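Local atomic coordinates of YjbQ family protein (PDB entry 1VE0), a protein that is of unknown function but binds zinc and belongs to the uncharacterised YjbQ (UPF0047) family. Residues K6-K11 with S26-G31; T45-I50 with V88-I93. All coordinates share one frame; numbering follows the deposited sequence.

Contact 1 (K6-K11 with S26-G31)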
ATOM      1  N   LYS A   6       9.039  -6.835 -16.976  1.00 24.63           N
ATOM      2  CA  LYS A   6       8.506  -6.328 -18.231  1.00 26.29           C
ATOM      3  C   LYS A   6       7.754  -5.027 -18.034  1.00 25.22           C
ATOM      4  O   LYS A   6       6.975  -4.885 -17.079  1.00 25.30           O
ATOM      5  CB  LYS A   6       7.590  -7.368 -18.884  1.00 27.26           C
ATOM      6  CG  LYS A   6       8.318  -8.635 -19.295  1.00 33.53           C
ATOM      7  CD  LYS A   6       7.666  -9.304 -20.507  1.00 37.78           C
ATOM      8  CE  LYS A   6       6.400 -10.068 -20.142  1.00 38.86           C
ATOM      9  NZ  LYS A   6       6.662 -11.384 -19.467  1.00 38.31           N
ATOM     10  N   GLU A   7       7.984  -4.084 -18.946  1.00 22.84           N
ATOM     11  CA  GLU A   7       7.343  -2.778 -18.887  1.00 25.07           C
ATOM     12  C   GLU A   7       6.439  -2.534 -20.085  1.00 25.70           C
ATOM     13  O   GLU A   7       6.673  -3.073 -21.163  1.00 27.71           O
ATOM     14  CB  GLU A   7       8.402  -1.670 -18.852  1.00 27.97           C
ATOM     15  CG  GLU A   7       9.316  -1.685 -17.634  1.00 29.96           C
ATOM     16  CD  GLU A   7      10.284  -0.508 -17.613  1.00 34.65           C
ATOM     17  OE1 GLU A   7      10.926  -0.281 -16.565  1.00 36.79           O
ATOM     18  OE2 GLU A   7      10.406   0.191 -18.643  1.00 35.98           O
ATOM     19  N   PHE A   8       5.394  -1.737 -19.886  1.00 23.66           N
ATOM     20  CA  PHE A   8       4.498  -1.360 -20.970  1.00 22.90           C
ATOM     21  C   PHE A   8       4.046   0.064 -20.664  1.00 22.91           C
ATOM     22  O   PHE A   8       4.160   0.514 -19.523  1.00 22.15           O
ATOM     23  CB  PHE A   8       3.308  -2.324 -21.088  1.00 22.37           C
ATOM     24  CG  PHE A   8       2.411  -2.368 -19.875  1.00 21.63           C
ATOM     25  CD1 PHE A   8       1.414  -1.410 -19.693  1.00 21.00           C
ATOM     26  CD2 PHE A   8       2.537  -3.396 -18.937  1.00 20.31           C
ATOM     27  CE1 PHE A   8       0.547  -1.473 -18.597  1.00 20.89           C
ATOM     28  CE2 PHE A   8       1.674  -3.472 -17.831  1.00 18.41           C
ATOM     29  CZ  PHE A   8       0.677  -2.508 -17.663  1.00 19.48           C
ATOM     30  N   THR A   9       3.571   0.788 -21.676  1.00 24.30           N
ATOM     31  CA  THR A   9       3.129   2.168 -21.474  1.00 24.07           C
ATOM     32  C   THR A   9       1.648   2.343 -21.779  1.00 25.55           C
ATOM     33  O   THR A   9       1.065   1.591 -22.552  1.00 26.15           O
ATOM     34  CB  THR A   9       3.895   3.169 -22.382  1.00 25.92           C
ATOM     35  OG1 THR A   9       3.644   2.852 -23.755  1.00 24.40           O
ATOM     36  CG2 THR A   9       5.390   3.116 -22.124  1.00 25.56           C
ATOM     37  N   VAL A  10       1.041   3.334 -21.145  1.00 24.86           N
ATOM     38  CA  VAL A  10      -0.353   3.641 -21.378  1.00 27.62           C
ATOM     39  C   VAL A  10      -0.419   5.149 -21.451  1.00 28.35           C
ATOM     40  O   VAL A  10       0.276   5.850 -20.713  1.00 29.96           O
ATOM     41  CB  VAL A  10      -1.279   3.137 -20.246  1.00 28.81           C
ATOM     42  CG1 VAL A  10      -1.234   1.616 -20.173  1.00 30.24           C
ATOM     43  CG2 VAL A  10      -0.867   3.747 -18.922  1.00 28.36           C
ATOM     44  N   LYS A  11      -1.250   5.652 -22.346  1.00 29.68           N
ATOM     45  CA  LYS A  11      -1.380   7.082 -22.515  1.00 30.77           C
ATOM     46  C   LYS A  11      -2.590   7.588 -21.752  1.00 29.54           C
ATOM     47  O   LYS A  11      -3.715   7.176 -22.039  1.00 29.08           O
ATOM     48  CB  LYS A  11      -1.529   7.401 -24.006  1.00 34.69           C
ATOM     49  CG  LYS A  11      -0.785   8.636 -24.459  1.00 37.95           C
ATOM     50  CD  LYS A  11      -1.277   9.873 -23.748  1.00 41.29           C
ATOM     51  CE  LYS A  11      -0.398  11.065 -24.099  1.00 43.75           C
ATOM     52  NZ  LYS A  11       1.015  10.822 -23.683  1.00 46.31           N
ATOM     53  N   SER A  26      -1.549  -9.051 -17.601  1.00 20.11           N
ATOM     54  CA  SER A  26      -1.604 -10.499 -17.809  1.00 22.52           C
ATOM     55  C   SER A  26      -0.577 -10.929 -18.854  1.00 22.33           C
ATOM     56  O   SER A  26      -0.024 -12.026 -18.777  1.00 22.19           O
ATOM     57  CB  SER A  26      -3.021 -10.963 -18.205  1.00 23.70           C
ATOM     58  OG  SER A  26      -3.459 -10.353 -19.401  1.00 30.88           O
ATOM     59  N   GLU A  27      -0.296 -10.067 -19.829  1.00 23.51           N
ATOM     60  CA  GLU A  27       0.707 -10.400 -20.840  1.00 23.56           C
ATOM     61  C   GLU A  27       2.110 -10.304 -20.238  1.00 23.22           C
ATOM     62  O   GLU A  27       2.973 -11.148 -20.498  1.00 21.76           O
ATOM     63  CB  GLU A  27       0.613  -9.439 -22.038  1.00 27.11           C
ATOM     64  CG  GLU A  27      -0.659  -9.584 -22.831  1.00 30.81           C
ATOM     65  CD  GLU A  27      -0.766 -10.936 -23.510  1.00 35.98           C
ATOM     66  OE1 GLU A  27      -1.898 -11.341 -23.857  1.00 38.88           O
ATOM     67  OE2 GLU A  27       0.280 -11.594 -23.710  1.00 37.17           O
ATOM     68  N   ALA A  28       2.327  -9.276 -19.417  1.00 20.69           N
ATOM     69  CA  ALA A  28       3.628  -9.053 -18.803  1.00 20.50           C
ATOM     70  C   ALA A  28       4.110 -10.118 -17.810  1.00 21.45           C
ATOM     71  O   ALA A  28       5.313 -10.218 -17.550  1.00 22.03           O
ATOM     72  CB  ALA A  28       3.656  -7.668 -18.145  1.00 19.48           C
ATOM     73  N   ILE A  29       3.207 -10.926 -17.257  1.00 20.32           N
ATOM     74  CA  ILE A  29       3.638 -11.950 -16.303  1.00 20.51           C
ATOM     75  C   ILE A  29       4.056 -13.261 -16.965  1.00 23.53           C
ATOM     76  O   ILE A  29       4.605 -14.143 -16.303  1.00 23.08           O
ATOM     77  CB  ILE A  29       2.525 -12.279 -15.261  1.00 20.37           C
ATOM     78  CG1 ILE A  29       1.289 -12.857 -15.967  1.00 19.61           C
ATOM     79  CG2 ILE A  29       2.183 -11.029 -14.466  1.00 15.77           C
ATOM     80  CD1 ILE A  29       0.304 -13.551 -15.022  1.00 19.88           C
ATOM     81  N   LYS A  30       3.806 -13.397 -18.264  1.00 24.74           N
ATOM     82  CA  LYS A  30       4.156 -14.634 -18.952  1.00 26.34           C
ATOM     83  C   LYS A  30       5.586 -15.037 -18.649  1.00 26.13           C
ATOM     84  O   LYS A  30       6.516 -14.255 -18.793  1.00 26.44           O
ATOM     85  CB  LYS A  30       3.929 -14.500 -20.461  1.00 29.02           C
ATOM     86  CG  LYS A  30       2.440 -14.402 -20.827  1.00 31.97           C
ATOM     87  CD  LYS A  30       2.205 -14.626 -22.309  1.00 35.33           C
ATOM     88  CE  LYS A  30       0.821 -14.161 -22.738  1.00 36.99           C
ATOM     89  NZ  LYS A  30      -0.272 -14.806 -21.974  1.00 37.90           N
ATOM     90  N   GLY A  31       5.744 -16.270 -18.200  1.00 26.55           N
ATOM     91  CA  GLY A  31       7.061 -16.761 -17.845  1.00 28.27           C
ATOM     92  C   GLY A  31       6.988 -17.287 -16.425  1.00 27.98           C
ATOM     93  O   GLY A  31       7.739 -18.181 -16.045  1.00 30.10           O
TER
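K6 lays its aliphatic chain against A28 of helix 22-28, where its CB meets the alanine methyl, with 4.0 Å between K6 CB and A28 CB. The lysine leaves the strand with CG beside the backbone N (chi1 -64°), runs on extended, then bends at chi3 and chi4. Those two bends carry the ammonium group past the methyl to the carbonyls that follow it. There K6 NZ donates a weak and doubtful hydrogen bond to A28 O, since the lysine chain and this carbonyl are crowded in the model. K30 O lies 3.0 Å from K6 NZ.

Two residues along the strand, F8 turns its ring to the same methyl. A28 CB lies near the ring plane at its edge, 4.5 Å from F8 CD2, a loose approach rather than a stack. F8 is further packed by Q24 and V25 of the helix and by I21 ahead of it, while backbone bonds to V129 and V127 hold K6 and F8 in the sheet.

The small apolar overlap thus joins helix 22-28 to the edge strand of the five-stranded sheet, and the ammonium is placed near the carbonyl oxygens of A28 and K30, which would probably favour its positive charge.

Contact 2 (T45-I50 with V88-I93); sequences TCAIII and VISAII. With SO4 (sulfate ion), chain B.
I93 and A47 meet where helix 84-93 lies against strand 46-51: I93 CG2 stands 3.9 Å from A47 CB. The same methyl also touches I49, two residues on, 3.5 Å from I93 CG2 to I49 CG2. With CG2 anti to the backbone N, the I93 branch is turned to the strand, and the two isoleucines cross obliquely. One turn earlier in the helix, S90 brings its hydroxyl over the face of the T45-C46 peptide, S90 OG lying 3.1 Å from T45 C. The angle is too poor for a bond to C46 N; the hydroxyl is instead hydrogen-bonded to A86 O within its own helix.

Just before the strand, T45 turns away from the helix to a sulfate, probably from the crystallisation liquor. Its oxygen O2 accepts bonds from T45 N, at 3.1 Å, and T45 OG1, at 2.9 Å. T45 OG1 is also hydrogen-bonded to R125, which with H43, T44 and R123 binds the sulfate too.

Segments 46-50 and 88-93 run in roughly the same direction, 29° apart, with their axes 7.3 Å apart at the closest. Backbone bonds from A47 to L117 and I49 to I115 anchor the strand in its sheet. The third subunit adds its own I92 against I93 and its A91 against I49, extending the apolar packing into the trimer. At the polar end, T45 lies beside the zinc ligands N83 and H87, consistent with an anion site beside the zinc site.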
ATOM      1  N   THR A  45       3.470  10.790  -9.557  1.00 19.84           N
ATOM      2  CA  THR A  45       2.180  11.474  -9.609  1.00 19.32           C
ATOM      3  C   THR A  45       1.021  10.665 -10.147  1.00 20.30           C
ATOM      4  O   THR A  45      -0.006  11.218 -10.538  1.00 20.00           O
ATOM      5  CB  THR A  45       2.264  12.788 -10.405  1.00 20.64           C
ATOM      6  OG1 THR A  45       2.888  12.534 -11.665  1.00 17.77           O
ATOM      7  CG2 THR A  45       3.053  13.836  -9.618  1.00 21.19           C
ATOM      8  N   CYS A  46       1.195   9.356 -10.199  1.00 19.46           N
ATOM      9  CA  CYS A  46       0.098   8.479 -10.600  1.00 21.81           C
ATOM     10  C   CYS A  46       0.242   7.284  -9.652  1.00 20.06           C
ATOM     11  O   CYS A  46       1.311   7.099  -9.062  1.00 20.50           O
ATOM     12  CB  CYS A  46       0.182   8.095 -12.098  1.00 20.39           C
ATOM     13  SG  CYS A  46       1.594   7.132 -12.647  1.00 22.96           S
ATOM     14  N   ALA A  47      -0.825   6.518  -9.453  1.00 20.05           N
ATOM     15  CA  ALA A  47      -0.770   5.381  -8.547  1.00 18.46           C
ATOM     16  C   ALA A  47      -1.457   4.144  -9.110  1.00 18.95           C
ATOM     17  O   ALA A  47      -2.125   4.210 -10.149  1.00 16.65           O
ATOM     18  CB  ALA A  47      -1.397   5.759  -7.217  1.00 19.79           C
ATOM     19  N   ILE A  48      -1.279   3.019  -8.416  1.00 15.77           N
ATOM     20  CA  ILE A  48      -1.862   1.738  -8.821  1.00 16.78           C
ATOM     21  C   ILE A  48      -2.774   1.236  -7.706  1.00 16.32           C
ATOM     22  O   ILE A  48      -2.415   1.302  -6.531  1.00 15.30           O
ATOM     23  CB  ILE A  48      -0.758   0.639  -9.056  1.00 17.38           C
ATOM     24  CG1 ILE A  48       0.160   1.020 -10.230  1.00 17.34           C
ATOM     25  CG2 ILE A  48      -1.406  -0.723  -9.314  1.00 14.99           C
ATOM     26  CD1 ILE A  48      -0.527   1.076 -11.600  1.00 14.33           C
ATOM     27  N   ILE A  49      -3.963   0.770  -8.071  1.00 16.22           N
ATOM     28  CA  ILE A  49      -4.904   0.216  -7.105  1.00 13.53           C
ATOM     29  C   ILE A  49      -5.458  -1.039  -7.749  1.00 15.92           C
ATOM     30  O   ILE A  49      -5.354  -1.191  -8.968  1.00 16.09           O
ATOM     31  CB  ILE A  49      -6.140   1.134  -6.821  1.00 14.32           C
ATOM     32  CG1 ILE A  49      -6.989   1.291  -8.095  1.00 12.39           C
ATOM     33  CG2 ILE A  49      -5.702   2.497  -6.300  1.00 13.27           C
ATOM     34  CD1 ILE A  49      -8.274   2.075  -7.884  1.00 15.19           C
ATOM     35  N   ILE A  50      -5.996  -1.944  -6.931  1.00 15.77           N
ATOM     36  CA  ILE A  50      -6.643  -3.157  -7.431  1.00 16.81           C
ATOM     37  C   ILE A  50      -8.090  -3.015  -6.973  1.00 17.35           C
ATOM     38  O   ILE A  50      -8.367  -3.086  -5.778  1.00 17.97           O
ATOM     39  CB  ILE A  50      -6.095  -4.465  -6.801  1.00 16.36           C
ATOM     40  CG1 ILE A  50      -4.579  -4.549  -6.947  1.00 15.75           C
ATOM     41  CG2 ILE A  50      -6.755  -5.687  -7.479  1.00 15.20           C
ATOM     42  CD1 ILE A  50      -4.083  -4.444  -8.374  1.00 17.66           C
ATOM     43  N   VAL A  88       0.918  14.106  -3.364  1.00 17.69           N
ATOM     44  CA  VAL A  88       0.352  13.736  -2.080  1.00 19.63           C
ATOM     45  C   VAL A  88      -0.608  12.548  -2.136  1.00 19.13           C
ATOM     46  O   VAL A  88      -0.445  11.570  -1.398  1.00 18.50           O
ATOM     47  CB  VAL A  88      -0.379  14.942  -1.441  1.00 20.57           C
ATOM     48  CG1 VAL A  88      -1.159  14.492  -0.206  1.00 20.05           C
ATOM     49  CG2 VAL A  88       0.635  16.012  -1.074  1.00 21.79           C
ATOM     50  N   ILE A  89      -1.610  12.617  -3.002  1.00 18.68           N
ATOM     51  CA  ILE A  89      -2.561  11.514  -3.063  1.00 19.30           C
ATOM     52  C   ILE A  89      -1.894  10.224  -3.567  1.00 18.03           C
ATOM     53  O   ILE A  89      -2.210   9.133  -3.091  1.00 17.33           O
ATOM     54  CB  ILE A  89      -3.794  11.874  -3.936  1.00 19.69           C
ATOM     55  CG1 ILE A  89      -4.884  10.812  -3.751  1.00 19.41           C
ATOM     56  CG2 ILE A  89      -3.388  12.032  -5.404  1.00 18.38           C
ATOM     57  CD1 ILE A  89      -5.401  10.707  -2.326  1.00 19.30           C
ATOM     58  N   SER A  90      -0.970  10.352  -4.516  1.00 17.83           N
ATOM     59  CA  SER A  90      -0.247   9.186  -5.043  1.00 16.41           C
ATOM     60  C   SER A  90       0.631   8.521  -3.972  1.00 17.16           C
ATOM     61  O   SER A  90       0.801   7.301  -3.970  1.00 15.48           O
ATOM     62  CB  SER A  90       0.653   9.585  -6.229  1.00 15.31           C
ATOM     63  OG  SER A  90      -0.107   9.890  -7.398  1.00 15.89           O
ATOM     64  N   ALA A  91       1.217   9.325  -3.087  1.00 16.41           N
ATOM     65  CA  ALA A  91       2.073   8.782  -2.033  1.00 19.08           C
ATOM     66  C   ALA A  91       1.225   7.985  -1.053  1.00 17.67           C
ATOM     67  O   ALA A  91       1.620   6.914  -0.591  1.00 19.02           O
ATOM     68  CB  ALA A  91       2.795   9.908  -1.305  1.00 17.53           C
ATOM     69  N   ILE A  92       0.052   8.513  -0.737  1.00 17.72           N
ATOM     70  CA  ILE A  92      -0.844   7.840   0.190  1.00 17.55           C
ATOM     71  C   ILE A  92      -1.360   6.508  -0.375  1.00 17.88           C
ATOM     72  O   ILE A  92      -1.311   5.471   0.305  1.00 15.55           O
ATOM     73  CB  ILE A  92      -2.031   8.769   0.551  1.00 18.30           C
ATOM     74  CG1 ILE A  92      -1.486   9.985   1.310  1.00 19.95           C
ATOM     75  CG2 ILE A  92      -3.075   8.006   1.399  1.00 17.79           C
ATOM     76  CD1 ILE A  92      -2.501  11.106   1.547  1.00 19.90           C
ATOM     77  N   ILE A  93      -1.828   6.525  -1.621  1.00 15.43           N
ATOM     78  CA  ILE A  93      -2.355   5.303  -2.248  1.00 16.35           C
ATOM     79  C   ILE A  93      -1.243   4.283  -2.483  1.00 15.70           C
ATOM     80  O   ILE A  93      -1.413   3.083  -2.220  1.00 16.47           O
ATOM     81  CB  ILE A  93      -3.056   5.631  -3.596  1.00 16.50           C
ATOM     82  CG1 ILE A  93      -4.258   6.545  -3.331  1.00 18.33           C
ATOM     83  CG2 ILE A  93      -3.514   4.351  -4.287  1.00 15.06           C
ATOM     84  CD1 ILE A  93      -4.922   7.080  -4.608  1.00 20.03           C
TER
HETATM   85  S   SO4 B 135       6.602  11.574 -12.358  1.00 29.06           S
HETATM   86  O1  SO4 B 135       7.198  10.896 -13.530  1.00 27.49           O
HETATM   87  O2  SO4 B 135       5.284  11.000 -12.073  1.00 28.34           O
HETATM   88  O3  SO4 B 135       6.451  13.005 -12.671  1.00 29.69           O
HETATM   89  O4  SO4 B 135       7.473  11.391 -11.179  1.00 27.82           O

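How the contacts relate
Both contacts lie in series along the chain. From the N terminus, strand 2-11 leads through strand 17-20 into helix 22-28, and contact 1 closes this short loop by bringing the helix back to the first strand. The chain then enters the middle of the five-stranded sheet as strand 35-41 before contact 2 opens at T45. Its loop is longer, taking in helix 55-68 and the zinc ligands H77, N83 and H87, and closes at helix 84-93. Contact 1 ties a helix to the edge of the five-stranded sheet; contact 2 ties another to an outer strand of the three-stranded sheet. Their centres are about 19 Å apart and they do not touch.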